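Local structure of acyl-CoA dehydrogenase (Slackia heliotrinireducens, 4RM7) at residues A[20-25]-A[43-48]; A[55-60]-A[67-72]; A[110-115]-A[121-126]; A[314-319]-A[377-382]; A[361-364]-A[368-371]. The protein belongs to the acyl-CoA dehydrogenase family, whose subunits pair helical N- and C-terminal domains with a beta-sheet middle domain, and forms an assembly of four chains. All coordinates share one frame; numbering follows the deposited sequence.

Contact 1 of 5, residues A[20-25]-A[43-48]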
# COMPACT_ATOMS: atom_id res chain seq x y z
N ARG A 20 -12.07 32.43 -8.60
CA ARG A 20 -13.26 31.69 -8.20
C ARG A 20 -14.55 32.29 -8.78
O ARG A 20 -15.50 31.57 -9.09
CB ARG A 20 -13.35 31.62 -6.67
CG ARG A 20 -14.61 30.98 -6.12
CD ARG A 20 -14.49 30.64 -4.63
NE ARG A 20 -13.80 31.68 -3.85
CZ ARG A 20 -12.62 31.50 -3.25
NH1 ARG A 20 -11.99 30.33 -3.31
NH2 ARG A 20 -12.08 32.51 -2.58
N GLU A 21 -14.59 33.61 -8.91
CA GLU A 21 -15.76 34.26 -9.49
C GLU A 21 -15.79 33.97 -11.01
O GLU A 21 -16.85 33.72 -11.58
CB GLU A 21 -15.74 35.76 -9.17
CG GLU A 21 -16.46 36.64 -10.15
CD GLU A 21 -16.69 38.05 -9.61
OE1 GLU A 21 -16.84 38.20 -8.37
OE2 GLU A 21 -16.71 39.01 -10.43
N TYR A 22 -14.64 33.98 -11.65
CA TYR A 22 -14.56 33.59 -13.05
C TYR A 22 -14.94 32.14 -13.29
O TYR A 22 -15.68 31.83 -14.21
CB TYR A 22 -13.16 33.88 -13.58
CG TYR A 22 -12.79 33.16 -14.86
CD1 TYR A 22 -13.29 33.57 -16.07
CD2 TYR A 22 -11.94 32.08 -14.85
CE1 TYR A 22 -12.97 32.92 -17.23
CE2 TYR A 22 -11.61 31.43 -16.00
CZ TYR A 22 -12.12 31.85 -17.19
OH TYR A 22 -11.79 31.21 -18.34
N GLY A 23 -14.41 31.24 -12.47
CA GLY A 23 -14.66 29.83 -12.66
C GLY A 23 -16.10 29.43 -12.46
O GLY A 23 -16.66 28.67 -13.22
N GLU A 24 -16.69 29.97 -11.42
CA GLU A 24 -18.06 29.69 -11.08
C GLU A 24 -18.99 30.17 -12.16
O GLU A 24 -20.01 29.56 -12.44
CB GLU A 24 -18.42 30.30 -9.74
CG GLU A 24 -18.11 29.38 -8.59
CD GLU A 24 -18.23 30.07 -7.26
OE1 GLU A 24 -18.79 31.17 -7.21
OE2 GLU A 24 -17.76 29.51 -6.27
N LYS A 25 -18.65 31.31 -12.74
CA LYS A 25 -19.43 31.89 -13.81
C LYS A 25 -19.47 31.05 -15.07
O LYS A 25 -20.52 30.88 -15.66
CB LYS A 25 -18.87 33.26 -14.12
CG LYS A 25 -19.46 33.97 -15.32
CD LYS A 25 -19.13 35.44 -15.23
CE LYS A 25 -19.29 36.15 -16.56
NZ LYS A 25 -20.46 35.62 -17.30
N ASP A 43 -14.32 30.80 -27.38
CA ASP A 43 -13.50 32.00 -27.46
C ASP A 43 -13.75 32.93 -26.27
O ASP A 43 -12.82 33.50 -25.72
CB ASP A 43 -13.77 32.78 -28.76
CG ASP A 43 -13.48 31.97 -30.02
OD1 ASP A 43 -12.73 30.97 -29.96
OD2 ASP A 43 -13.99 32.36 -31.09
N GLU A 44 -15.02 33.06 -25.90
CA GLU A 44 -15.41 33.97 -24.84
C GLU A 44 -14.78 33.59 -23.49
O GLU A 44 -14.33 34.44 -22.73
CB GLU A 44 -16.93 34.01 -24.71
CG GLU A 44 -17.40 34.94 -23.62
CD GLU A 44 -18.80 34.61 -23.13
OE1 GLU A 44 -19.40 33.65 -23.66
OE2 GLU A 44 -19.28 35.30 -22.21
N VAL A 45 -14.75 32.29 -23.22
CA VAL A 45 -14.25 31.78 -21.95
C VAL A 45 -12.74 31.96 -21.87
O VAL A 45 -12.17 32.38 -20.86
CB VAL A 45 -14.60 30.29 -21.80
CG1 VAL A 45 -13.93 29.70 -20.56
CG2 VAL A 45 -16.11 30.11 -21.75
N VAL A 46 -12.05 31.57 -22.94
CA VAL A 46 -10.60 31.74 -23.00
C VAL A 46 -10.18 33.19 -23.01
O VAL A 46 -9.17 33.55 -22.43
CB VAL A 46 -9.93 31.00 -24.16
CG1 VAL A 46 -10.29 29.53 -24.14
CG2 VAL A 46 -10.26 31.65 -25.48
N LYS A 47 -10.92 34.03 -23.71
CA LYS A 47 -10.56 35.44 -23.68
C LYS A 47 -10.78 36.02 -22.28
O LYS A 47 -10.00 36.84 -21.82
CB LYS A 47 -11.38 36.21 -24.73
CG LYS A 47 -11.34 37.72 -24.59
CD LYS A 47 -10.04 38.30 -25.12
CE LYS A 47 -10.13 39.81 -25.29
NZ LYS A 47 -8.77 40.41 -25.28
N ALA A 48 -11.84 35.58 -21.60
CA ALA A 48 -12.14 36.12 -20.28
C ALA A 48 -11.02 35.76 -19.29
O ALA A 48 -10.77 36.49 -18.34
CB ALA A 48 -13.50 35.61 -19.78
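Tyr22 reaches from helix 10-26 across to helix 43-50 and lays its hydroxyl against the backbone of Val45. The side chain leaves with CG trans to its own backbone nitrogen (chi1 162°), which carries the ring across to helix 43-50. OH donates to Val45 O at 2.8 Å. That oxygen lies near the plane of the ring, at its edge, whereas the hydroxyl stands well above the carbonyl plane, 45° out of it, with an angle of 131° at the oxygen. A helical carbonyl met from the flank in this way can take a hydroxyl in addition to whatever it holds along the helix.

The Val45 side chain stands roughly perpendicular to Tyr22, and its methyl CG1 lies 3.4 Å from Tyr22 OH. One turn on, Ala48 CB lies 3.7 Å from Tyr22 CE1, meeting the ring obliquely; so small a side chain allows the broad ring to approach the helix surface. This is helix-to-helix packing in the helical N-terminal domain of the acyl-CoA dehydrogenase fold, with one long aromatic bridging two segments whose nearest CA atoms, those of Tyr22 and Ala48, are 8.0 Å apart. A tyrosine suits the place because its flanks are apolar and its polar end arrives where a backbone oxygen can accept it.

At the solvent-facing border, Lys25 NZ and Glu44 OE2 are 5.1 Å apart, opposite in charge yet not in contact. Tyr26 adds a second aromatic: its ring meets that of Tyr22, packs on both Val45 and Ala48, and its hydroxyl makes a weak hydrogen bond with Glu44.

Contact 2 of 5, residues A[55-60]-A[67-72]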
# COMPACT_ATOMS: atom_id res chain seq x y z
N ASN A 55 -4.83 40.68 -9.85
CA ASN A 55 -4.45 41.39 -8.64
C ASN A 55 -2.97 41.67 -8.60
O ASN A 55 -2.35 41.60 -7.56
CB ASN A 55 -4.85 40.59 -7.41
CG ASN A 55 -4.99 41.44 -6.18
OD1 ASN A 55 -5.34 42.61 -6.27
ND2 ASN A 55 -4.71 40.86 -5.04
N GLY A 56 -2.41 41.96 -9.76
CA GLY A 56 -1.07 42.46 -9.87
C GLY A 56 -0.01 41.39 -9.85
O GLY A 56 1.16 41.67 -9.95
N PHE A 57 -0.43 40.15 -9.72
CA PHE A 57 0.50 39.05 -9.80
C PHE A 57 0.93 38.83 -11.23
O PHE A 57 0.20 39.14 -12.15
CB PHE A 57 -0.11 37.80 -9.22
CG PHE A 57 -0.13 37.80 -7.73
CD1 PHE A 57 1.01 37.53 -7.03
CD2 PHE A 57 -1.28 38.09 -7.05
CE1 PHE A 57 1.01 37.53 -5.66
CE2 PHE A 57 -1.30 38.09 -5.68
CZ PHE A 57 -0.15 37.82 -4.98
N GLY A 58 2.12 38.31 -11.41
CA GLY A 58 2.59 37.94 -12.73
C GLY A 58 2.13 36.55 -13.12
O GLY A 58 2.89 35.58 -12.99
N VAL A 59 0.89 36.44 -13.59
CA VAL A 59 0.34 35.14 -13.98
C VAL A 59 0.50 34.86 -15.48
O VAL A 59 0.95 33.78 -15.87
CB VAL A 59 -1.15 35.03 -13.58
CG1 VAL A 59 -1.75 33.76 -14.14
CG2 VAL A 59 -1.28 35.04 -12.08
N ILE A 60 0.12 35.81 -16.32
CA ILE A 60 0.39 35.70 -17.75
C ILE A 60 1.45 36.72 -18.22
O ILE A 60 1.68 36.86 -19.41
CB ILE A 60 -0.89 35.88 -18.60
CG1 ILE A 60 -1.49 37.26 -18.42
CG2 ILE A 60 -1.93 34.83 -18.26
CD1 ILE A 60 -2.62 37.53 -19.39
N THR A 67 10.81 36.98 -13.80
CA THR A 67 10.09 35.71 -13.76
C THR A 67 8.59 35.90 -13.55
O THR A 67 8.14 36.97 -13.14
CB THR A 67 10.63 34.82 -12.63
OG1 THR A 67 10.23 35.38 -11.38
CG2 THR A 67 12.14 34.74 -12.69
N TYR A 68 7.83 34.86 -13.83
CA TYR A 68 6.44 34.82 -13.42
C TYR A 68 6.33 34.60 -11.90
O TYR A 68 7.33 34.29 -11.23
CB TYR A 68 5.69 33.74 -14.19
CG TYR A 68 5.61 34.04 -15.67
CD1 TYR A 68 4.54 34.77 -16.19
CD2 TYR A 68 6.62 33.64 -16.54
CE1 TYR A 68 4.47 35.07 -17.53
CE2 TYR A 68 6.55 33.94 -17.90
CZ TYR A 68 5.47 34.66 -18.38
OH TYR A 68 5.38 34.96 -19.71
N ASP A 69 5.14 34.78 -11.35
CA ASP A 69 4.90 34.50 -9.95
C ASP A 69 4.27 33.11 -9.84
O ASP A 69 3.04 32.95 -9.97
CB ASP A 69 3.99 35.56 -9.32
CG ASP A 69 4.63 36.95 -9.29
OD1 ASP A 69 5.88 37.06 -9.18
OD2 ASP A 69 3.88 37.96 -9.37
N LEU A 70 5.11 32.11 -9.60
CA LEU A 70 4.71 30.70 -9.70
C LEU A 70 3.64 30.26 -8.68
O LEU A 70 2.70 29.55 -9.03
CB LEU A 70 5.94 29.79 -9.57
CG LEU A 70 5.70 28.33 -9.95
CD1 LEU A 70 5.16 28.20 -11.35
CD2 LEU A 70 6.97 27.57 -9.86
N PHE A 71 3.78 30.68 -7.42
CA PHE A 71 2.78 30.36 -6.42
C PHE A 71 1.42 30.90 -6.86
O PHE A 71 0.41 30.21 -6.74
CB PHE A 71 3.15 30.93 -5.05
CG PHE A 71 2.19 30.57 -3.96
CD1 PHE A 71 1.82 29.25 -3.75
CD2 PHE A 71 1.65 31.55 -3.13
CE1 PHE A 71 0.91 28.90 -2.73
CE2 PHE A 71 0.73 31.21 -2.10
CZ PHE A 71 0.38 29.88 -1.90
N ALA A 72 1.40 32.13 -7.39
CA ALA A 72 0.16 32.71 -7.89
C ALA A 72 -0.44 31.87 -9.02
O ALA A 72 -1.64 31.59 -9.03
CB ALA A 72 0.38 34.14 -8.36
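Gly58 and Asp69 grip each other by two nearly straight hydrogen bonds: Gly58 N donates to Asp69 OD2 at 2.7 Å, and Asp69 N returns one to Gly58 O at 2.9 Å. The carboxylate oxygen is met from above its plane, 44° out of it. Having no side chain, Gly58 lets Asp69 come close on the side where a CB would have pointed at it. Phe57 stands at right angles to the Asp69 side chain, with OD2 at its ring edge, 3.7 Å from CD1, while Ala72 CB packs 3.7 Å from the same CD1.

Gly58 is the centre of an inverse gamma turn, closed by a weak bond from Val59 N to Phe57 O, and Asp69 is the N-cap residue of helix 70-84 in the helical N-terminal domain. Its carboxylate serves the loop instead of capping the helix; Asp310 accepts from Leu70 N and Phe71 N.

Tyr68 runs alongside the loop, its ring edge on Gly58 O and on Ile60 C, the latter 3.5 Å from CE1, and its hydroxyl is hydrogen-bonded to Glu101. Further out, Arg63 forms a salt bridge to Asp69 OD2, which probably keeps the aspartate charged despite its burial.

Contact 3 of 5, residues A[110-115]-A[121-126]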
# COMPACT_ATOMS: atom_id res chain seq x y z
N SER A 110 6.79 38.79 -29.81
CA SER A 110 5.80 39.86 -29.75
C SER A 110 4.48 39.52 -30.46
O SER A 110 3.42 39.68 -29.86
CB SER A 110 6.38 41.15 -30.32
OG SER A 110 5.38 42.15 -30.42
N PRO A 111 4.54 39.03 -31.72
CA PRO A 111 3.25 38.71 -32.36
C PRO A 111 2.44 37.68 -31.59
O PRO A 111 1.23 37.82 -31.45
CB PRO A 111 3.67 38.15 -33.73
CG PRO A 111 5.14 37.90 -33.65
CD PRO A 111 5.66 38.90 -32.67
N PHE A 112 3.11 36.66 -31.08
CA PHE A 112 2.42 35.58 -30.38
C PHE A 112 1.86 36.01 -29.03
O PHE A 112 0.78 35.56 -28.65
CB PHE A 112 3.36 34.40 -30.18
CG PHE A 112 3.75 33.73 -31.45
CD1 PHE A 112 2.96 32.73 -32.00
CD2 PHE A 112 4.91 34.11 -32.11
CE1 PHE A 112 3.31 32.12 -33.18
CE2 PHE A 112 5.28 33.50 -33.30
CZ PHE A 112 4.48 32.50 -33.84
N ARG A 113 2.60 36.85 -28.31
CA ARG A 113 2.11 37.32 -27.02
C ARG A 113 0.87 38.16 -27.26
O ARG A 113 -0.14 38.03 -26.57
CB ARG A 113 3.16 38.14 -26.27
CG ARG A 113 2.55 38.95 -25.11
CD ARG A 113 3.56 39.49 -24.11
NE ARG A 113 3.98 38.49 -23.12
CZ ARG A 113 3.22 38.02 -22.13
NH1 ARG A 113 3.72 37.12 -21.28
NH2 ARG A 113 1.96 38.43 -21.98
N THR A 114 0.95 39.03 -28.27
CA THR A 114 -0.14 39.94 -28.58
C THR A 114 -1.40 39.18 -28.94
O THR A 114 -2.49 39.53 -28.49
CB THR A 114 0.25 40.89 -29.71
OG1 THR A 114 1.14 41.89 -29.19
CG2 THR A 114 -0.98 41.57 -30.30
N GLU A 115 -1.25 38.13 -29.72
CA GLU A 115 -2.40 37.33 -30.10
C GLU A 115 -3.03 36.69 -28.86
O GLU A 115 -4.26 36.62 -28.73
CB GLU A 115 -1.99 36.27 -31.12
CG GLU A 115 -3.14 35.36 -31.48
CD GLU A 115 -2.74 34.26 -32.42
OE1 GLU A 115 -3.23 33.12 -32.22
OE2 GLU A 115 -1.96 34.53 -33.37
N ARG A 121 -5.76 32.74 -26.86
CA ARG A 121 -5.30 31.54 -27.52
C ARG A 121 -3.92 31.74 -28.10
O ARG A 121 -3.49 32.86 -28.31
CB ARG A 121 -6.28 31.12 -28.62
CG ARG A 121 -7.54 30.46 -28.11
CD ARG A 121 -8.39 29.92 -29.24
NE ARG A 121 -9.81 30.04 -28.95
CZ ARG A 121 -10.55 29.10 -28.38
NH1 ARG A 121 -10.00 27.95 -28.03
NH2 ARG A 121 -11.83 29.30 -28.16
N LEU A 122 -3.21 30.65 -28.31
CA LEU A 122 -1.87 30.67 -28.87
C LEU A 122 -1.93 30.04 -30.24
O LEU A 122 -2.63 29.06 -30.44
CB LEU A 122 -0.91 29.90 -27.99
CG LEU A 122 -0.35 30.64 -26.78
CD1 LEU A 122 0.58 29.74 -26.00
CD2 LEU A 122 0.38 31.90 -27.21
N SER A 123 -1.20 30.60 -31.18
CA SER A 123 -1.26 30.15 -32.55
C SER A 123 -0.25 29.05 -32.85
O SER A 123 -0.08 28.67 -33.99
CB SER A 123 -1.08 31.32 -33.51
OG SER A 123 0.24 31.80 -33.48
N TYR A 124 0.45 28.58 -31.84
CA TYR A 124 1.44 27.54 -32.05
C TYR A 124 1.32 26.39 -31.07
O TYR A 124 0.70 26.51 -30.03
CB TYR A 124 2.85 28.13 -32.00
CG TYR A 124 3.23 28.73 -30.67
CD1 TYR A 124 3.81 27.96 -29.69
CD2 TYR A 124 3.01 30.06 -30.42
CE1 TYR A 124 4.17 28.51 -28.48
CE2 TYR A 124 3.37 30.62 -29.21
CZ TYR A 124 3.94 29.83 -28.25
OH TYR A 124 4.29 30.38 -27.04
N ALA A 125 1.87 25.24 -31.44
CA ALA A 125 1.89 24.08 -30.58
C ALA A 125 3.30 23.56 -30.39
O ALA A 125 4.06 23.48 -31.33
CB ALA A 125 1.00 22.99 -31.14
N LEU A 126 3.64 23.22 -29.16
CA LEU A 126 4.97 22.81 -28.77
C LEU A 126 5.23 21.35 -29.14
O LEU A 126 4.48 20.48 -28.74
CB LEU A 126 5.11 23.01 -27.26
CG LEU A 126 6.44 22.84 -26.53
CD1 LEU A 126 7.51 23.77 -27.10
CD2 LEU A 126 6.21 23.12 -25.06
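Phe112 extends from helix 106-119 toward Ser123 and Tyr124. Its CB lies 3.9 Å from Tyr124 CE2, and CG is equally near to both CE2 and CD2 of that tyrosine. Farther along the ring, CE1 comes beside Ser123 OG. The rings form an offset edge-to-face pair, the edge of Tyr124 turned to the face of Phe112, with centroids 5.0 Å apart and planes at 83°. Tyr124 can present that edge because its CG sits between the backbone nitrogen and the carbonyl carbon (chi1 63°).

Here the last helix of the N-terminal domain hands over to the beta-sheet middle domain: Ala125, just beyond, pairs with strand 168-175. Met189 of strand 184-191 touches both rings, and aromatic residues suit this seam by filling the gap between helix and sheet.

A turn later on the helix, Glu115 runs out extended, CG passing 4.1 Å from Arg121 O and both carboxylate oxygens facing Ser123 CB. Glu115 OE1 is 3.4 Å from Ser123 N, but the angle is too poor for a hydrogen bond. Leu122 CD2 adds a loose contact, 4.0 Å from Phe112 O. The hydroxyl of Tyr124 is hydrogen-bonded to Gln96 O.

Contact 4 of 5, residues A[314-319]-A[377-382]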
# COMPACT_ATOMS: atom_id res chain seq x y z
N HIS A 314 14.85 27.69 -5.62
CA HIS A 314 14.44 26.44 -6.23
C HIS A 314 15.49 25.36 -6.07
O HIS A 314 16.67 25.61 -6.30
CB HIS A 314 14.16 26.64 -7.71
CG HIS A 314 14.00 25.36 -8.47
ND1 HIS A 314 14.88 24.96 -9.45
CD2 HIS A 314 13.07 24.37 -8.38
CE1 HIS A 314 14.50 23.79 -9.94
NE2 HIS A 314 13.40 23.41 -9.31
N LYS A 315 15.05 24.18 -5.66
CA LYS A 315 15.87 22.98 -5.67
C LYS A 315 15.20 21.96 -6.57
O LYS A 315 13.99 21.75 -6.47
CB LYS A 315 16.05 22.40 -4.27
CG LYS A 315 16.49 23.38 -3.21
CD LYS A 315 16.56 22.74 -1.83
CE LYS A 315 17.13 23.71 -0.80
NZ LYS A 315 18.37 24.39 -1.31
N ARG A 316 15.98 21.33 -7.45
CA ARG A 316 15.45 20.30 -8.34
C ARG A 316 14.73 19.19 -7.58
O ARG A 316 13.72 18.66 -8.05
CB ARG A 316 16.58 19.69 -9.16
CG ARG A 316 17.25 20.67 -10.12
CD ARG A 316 17.37 20.09 -11.51
NE ARG A 316 18.21 18.88 -11.56
CZ ARG A 316 17.86 17.75 -12.18
NH1 ARG A 316 16.68 17.65 -12.79
NH2 ARG A 316 18.69 16.71 -12.17
N LEU A 317 15.24 18.84 -6.40
CA LEU A 317 14.72 17.72 -5.63
C LEU A 317 13.30 17.95 -5.16
O LEU A 317 12.50 17.01 -5.11
CB LEU A 317 15.60 17.45 -4.44
CG LEU A 317 15.20 16.22 -3.63
CD1 LEU A 317 15.13 15.00 -4.55
CD2 LEU A 317 16.24 16.04 -2.56
N SER A 318 12.98 19.19 -4.79
CA SER A 318 11.62 19.53 -4.38
C SER A 318 10.63 19.18 -5.47
O SER A 318 9.60 18.56 -5.21
CB SER A 318 11.49 21.01 -4.05
OG SER A 318 12.27 21.39 -2.94
N VAL A 319 10.94 19.58 -6.70
CA VAL A 319 10.07 19.35 -7.84
C VAL A 319 9.98 17.86 -8.18
O VAL A 319 8.92 17.35 -8.53
CB VAL A 319 10.56 20.16 -9.06
CG1 VAL A 319 9.89 19.68 -10.35
CG2 VAL A 319 10.31 21.65 -8.82
N ALA A 377 17.30 10.43 -6.77
CA ALA A 377 18.20 9.66 -5.90
C ALA A 377 19.60 10.30 -5.79
O ALA A 377 20.13 10.39 -4.68
CB ALA A 377 18.30 8.23 -6.38
N PRO A 378 20.20 10.75 -6.92
CA PRO A 378 21.51 11.40 -6.74
C PRO A 378 21.43 12.72 -5.97
O PRO A 378 22.34 13.04 -5.20
CB PRO A 378 22.02 11.64 -8.18
CG PRO A 378 20.84 11.42 -9.05
CD PRO A 378 19.94 10.47 -8.34
N LEU A 379 20.35 13.48 -6.15
CA LEU A 379 20.15 14.71 -5.40
C LEU A 379 19.99 14.45 -3.90
O LEU A 379 20.40 15.26 -3.07
CB LEU A 379 18.93 15.45 -5.94
CG LEU A 379 19.06 15.79 -7.43
CD1 LEU A 379 17.79 16.37 -7.95
CD2 LEU A 379 20.22 16.76 -7.64
N ILE A 380 19.38 13.31 -3.57
CA ILE A 380 19.23 12.89 -2.19
C ILE A 380 20.61 12.55 -1.58
O ILE A 380 20.93 12.99 -0.48
CB ILE A 380 18.26 11.70 -2.08
CG1 ILE A 380 16.83 12.17 -2.37
CG2 ILE A 380 18.33 11.05 -0.71
CD1 ILE A 380 15.82 11.05 -2.49
N LEU A 381 21.42 11.79 -2.32
CA LEU A 381 22.78 11.46 -1.91
C LEU A 381 23.58 12.72 -1.68
O LEU A 381 24.24 12.88 -0.66
CB LEU A 381 23.47 10.60 -2.95
CG LEU A 381 23.08 9.12 -3.02
CD1 LEU A 381 24.29 8.30 -3.38
CD2 LEU A 381 22.50 8.63 -1.72
N GLU A 382 23.50 13.61 -2.65
CA GLU A 382 24.13 14.91 -2.60
C GLU A 382 23.67 15.67 -1.35
O GLU A 382 24.47 16.27 -0.64
CB GLU A 382 23.81 15.66 -3.89
CG GLU A 382 24.49 16.99 -4.17
CD GLU A 382 23.94 17.63 -5.47
OE1 GLU A 382 23.16 18.61 -5.39
OE2 GLU A 382 24.27 17.14 -6.57
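Leu317, in the first turn of helix 316-341, and Leu379, on helix 369-386, bring their backbones to 6.2 Å, CA to CA. At this spacing the side chains interleave: Leu317 and Leu379 run antiparallel alongside one another, and Leu317 CD1 settles 4.1 Å from Leu379 CB. The other methyl of Leu317, CD2, lies 3.9 Å from Ile380 CG1, the isoleucine side chain standing roughly perpendicular to that of the leucine.

These helices belong to the helical bundle that forms the C-terminal domain of acyl-CoA dehydrogenases, and branched aliphatic residues suit this helix interface because their methyls fill the grooves between helices. Leu379 CD1 reaches past Leu317 to the beginning of the opposite helix, 3.9 Å from Leu317 N and 3.7 Å from Arg316 CB.

Arg316 bends back through its second and third torsions (chi3 -62°), which brings one face of its guanidinium over the same Leu379 CD1, offset toward the rim. An arginine fits this border, its carbons and flat face covering a leucine. It also packs on Tyr239 and Glu243 of helix 234-270. Ile380 rests in addition on Thr289 of the second subunit, where Arg269 of that subunit donates to Leu381 O.

Contact 5 of 5, residues A[361-364]-A[368-371]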
# COMPACT_ATOMS: atom_id res chain seq x y z
N GLY A 361 -3.69 10.06 -15.85
CA GLY A 361 -2.89 10.61 -16.94
C GLY A 361 -1.74 11.49 -16.46
O GLY A 361 -0.67 11.53 -17.05
N TYR A 362 -1.95 12.19 -15.37
CA TYR A 362 -0.89 12.97 -14.77
C TYR A 362 0.33 12.12 -14.36
O TYR A 362 1.43 12.63 -14.24
CB TYR A 362 -1.45 13.73 -13.57
CG TYR A 362 -2.43 14.82 -13.97
CD1 TYR A 362 -2.28 15.51 -15.17
CD2 TYR A 362 -3.50 15.14 -13.16
CE1 TYR A 362 -3.16 16.51 -15.53
CE2 TYR A 362 -4.39 16.14 -13.51
CZ TYR A 362 -4.22 16.82 -14.69
OH TYR A 362 -5.11 17.81 -15.03
N GLN A 363 0.15 10.82 -14.18
CA GLN A 363 1.28 9.96 -13.86
C GLN A 363 2.22 9.75 -15.05
O GLN A 363 3.32 9.25 -14.85
CB GLN A 363 0.79 8.61 -13.35
CG GLN A 363 0.13 8.69 -11.98
CD GLN A 363 -0.21 7.31 -11.43
OE1 GLN A 363 -1.37 7.01 -11.16
NE2 GLN A 363 0.80 6.47 -11.27
N PHE A 364 1.78 10.13 -16.26
CA PHE A 364 2.63 10.11 -17.47
C PHE A 364 3.12 11.48 -17.92
O PHE A 364 4.15 11.59 -18.57
CB PHE A 364 1.89 9.51 -18.67
CG PHE A 364 1.44 8.12 -18.46
CD1 PHE A 364 2.35 7.09 -18.49
CD2 PHE A 364 0.11 7.84 -18.24
CE1 PHE A 364 1.93 5.80 -18.30
CE2 PHE A 364 -0.31 6.56 -18.05
CZ PHE A 364 0.60 5.53 -18.08
N THR A 368 7.52 10.58 -15.88
CA THR A 368 6.90 9.56 -15.06
C THR A 368 7.50 9.45 -13.66
O THR A 368 8.52 10.07 -13.34
CB THR A 368 7.02 8.21 -15.72
OG1 THR A 368 8.40 7.81 -15.71
CG2 THR A 368 6.54 8.31 -17.14
N ASP A 369 6.85 8.64 -12.83
CA ASP A 369 7.32 8.34 -11.48
C ASP A 369 8.74 7.78 -11.57
O ASP A 369 9.65 8.20 -10.85
CB ASP A 369 6.35 7.36 -10.78
CG ASP A 369 4.83 7.72 -11.00
OD1 ASP A 369 4.51 8.80 -11.56
OD2 ASP A 369 3.93 6.92 -10.62
N GLU A 370 8.93 6.86 -12.50
CA GLU A 370 10.18 6.16 -12.69
C GLU A 370 11.31 7.11 -13.09
O GLU A 370 12.46 6.94 -12.69
CB GLU A 370 10.01 5.06 -13.75
CG GLU A 370 9.06 3.89 -13.33
CD GLU A 370 7.56 4.27 -13.22
OE1 GLU A 370 7.08 5.15 -13.97
OE2 GLU A 370 6.86 3.66 -12.38
N VAL A 371 10.97 8.14 -13.86
CA VAL A 371 11.94 9.17 -14.22
C VAL A 371 12.26 10.07 -13.01
O VAL A 371 13.40 10.51 -12.84
CB VAL A 371 11.41 10.00 -15.44
CG1 VAL A 371 12.16 11.29 -15.61
CG2 VAL A 371 11.52 9.19 -16.71
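Gln363 and Phe364 meet Thr368 and Asp369 where the chain turns from helix 351-362 into helix 369-386. Before them, Gly361 O accepts from Phe364 N at 2.9 Å in a tight backbone turn. Tyr362 points elsewhere, its hydroxyl bonded to Glu256 and its backbone oxygen taking a bond from Lys323.

Gln363 carries the polar link. Its side chain runs out extended and crosses that of Asp369 obliquely, and NE2 donates to Asp369 OD2 at 3.2 Å. The bond is rather bent, with 143° at the hydrogen, but it uses the syn lone pair of the carboxylate, and the amide and carboxylate planes are nearly parallel, 11° apart, though the acceptor is tilted from the amide plane. A neutral amide suits this buried site, as its NE2 can donate a hydrogen bond to the carboxylate while its OE1 makes a weak bond with Thr331. The backbone of Gln363 contributes too: its O lies 3.6 Å from Thr368 CA in a CA-H...O contact.

The CB of Phe364 points away from the second segment, and its backbone O is 4.3 Å from Thr368 CG2. Thr368 is the N-cap of the second helix. With OG1 between the backbone nitrogen and the carbonyl carbon (chi1 68°), it accepts from Val371 N at 3.2 Å, while Asp369 in the first turn places a negative charge where the helix dipole would probably stabilise it.

Gln363 packs against Pro327 and Lys328 of helix 316-341, Tyr362 against helix 234-270, and the outer side meets the third subunit, whose Lys287 forms a salt bridge with Glu370 and whose Gln339 covers Gln363 and Thr368.

Overall arrangement
Contacts 1 and 2 are buried in the N-terminal helical domain, and contact 3 lies nearer the surface, where that domain joins the sheet. Contact 3 touches both others: Arg121 forms a salt bridge with Asp43 of contact 1, and Arg113 probably donates to Ile60 O of contact 2. Contacts 4 and 5, partly buried, share helix 369-386 in the C-terminal domain, about 17 Å apart between centres, and face different neighbouring subunits. Their chemistry differs. Hydrogen bonds to backbone atoms tie contacts 1 and 2, contact 5 relies on an amide-carboxylate bond beside a helix cap, contact 3 on an edge-to-face aromatic pair, and contact 4 on aliphatic packing.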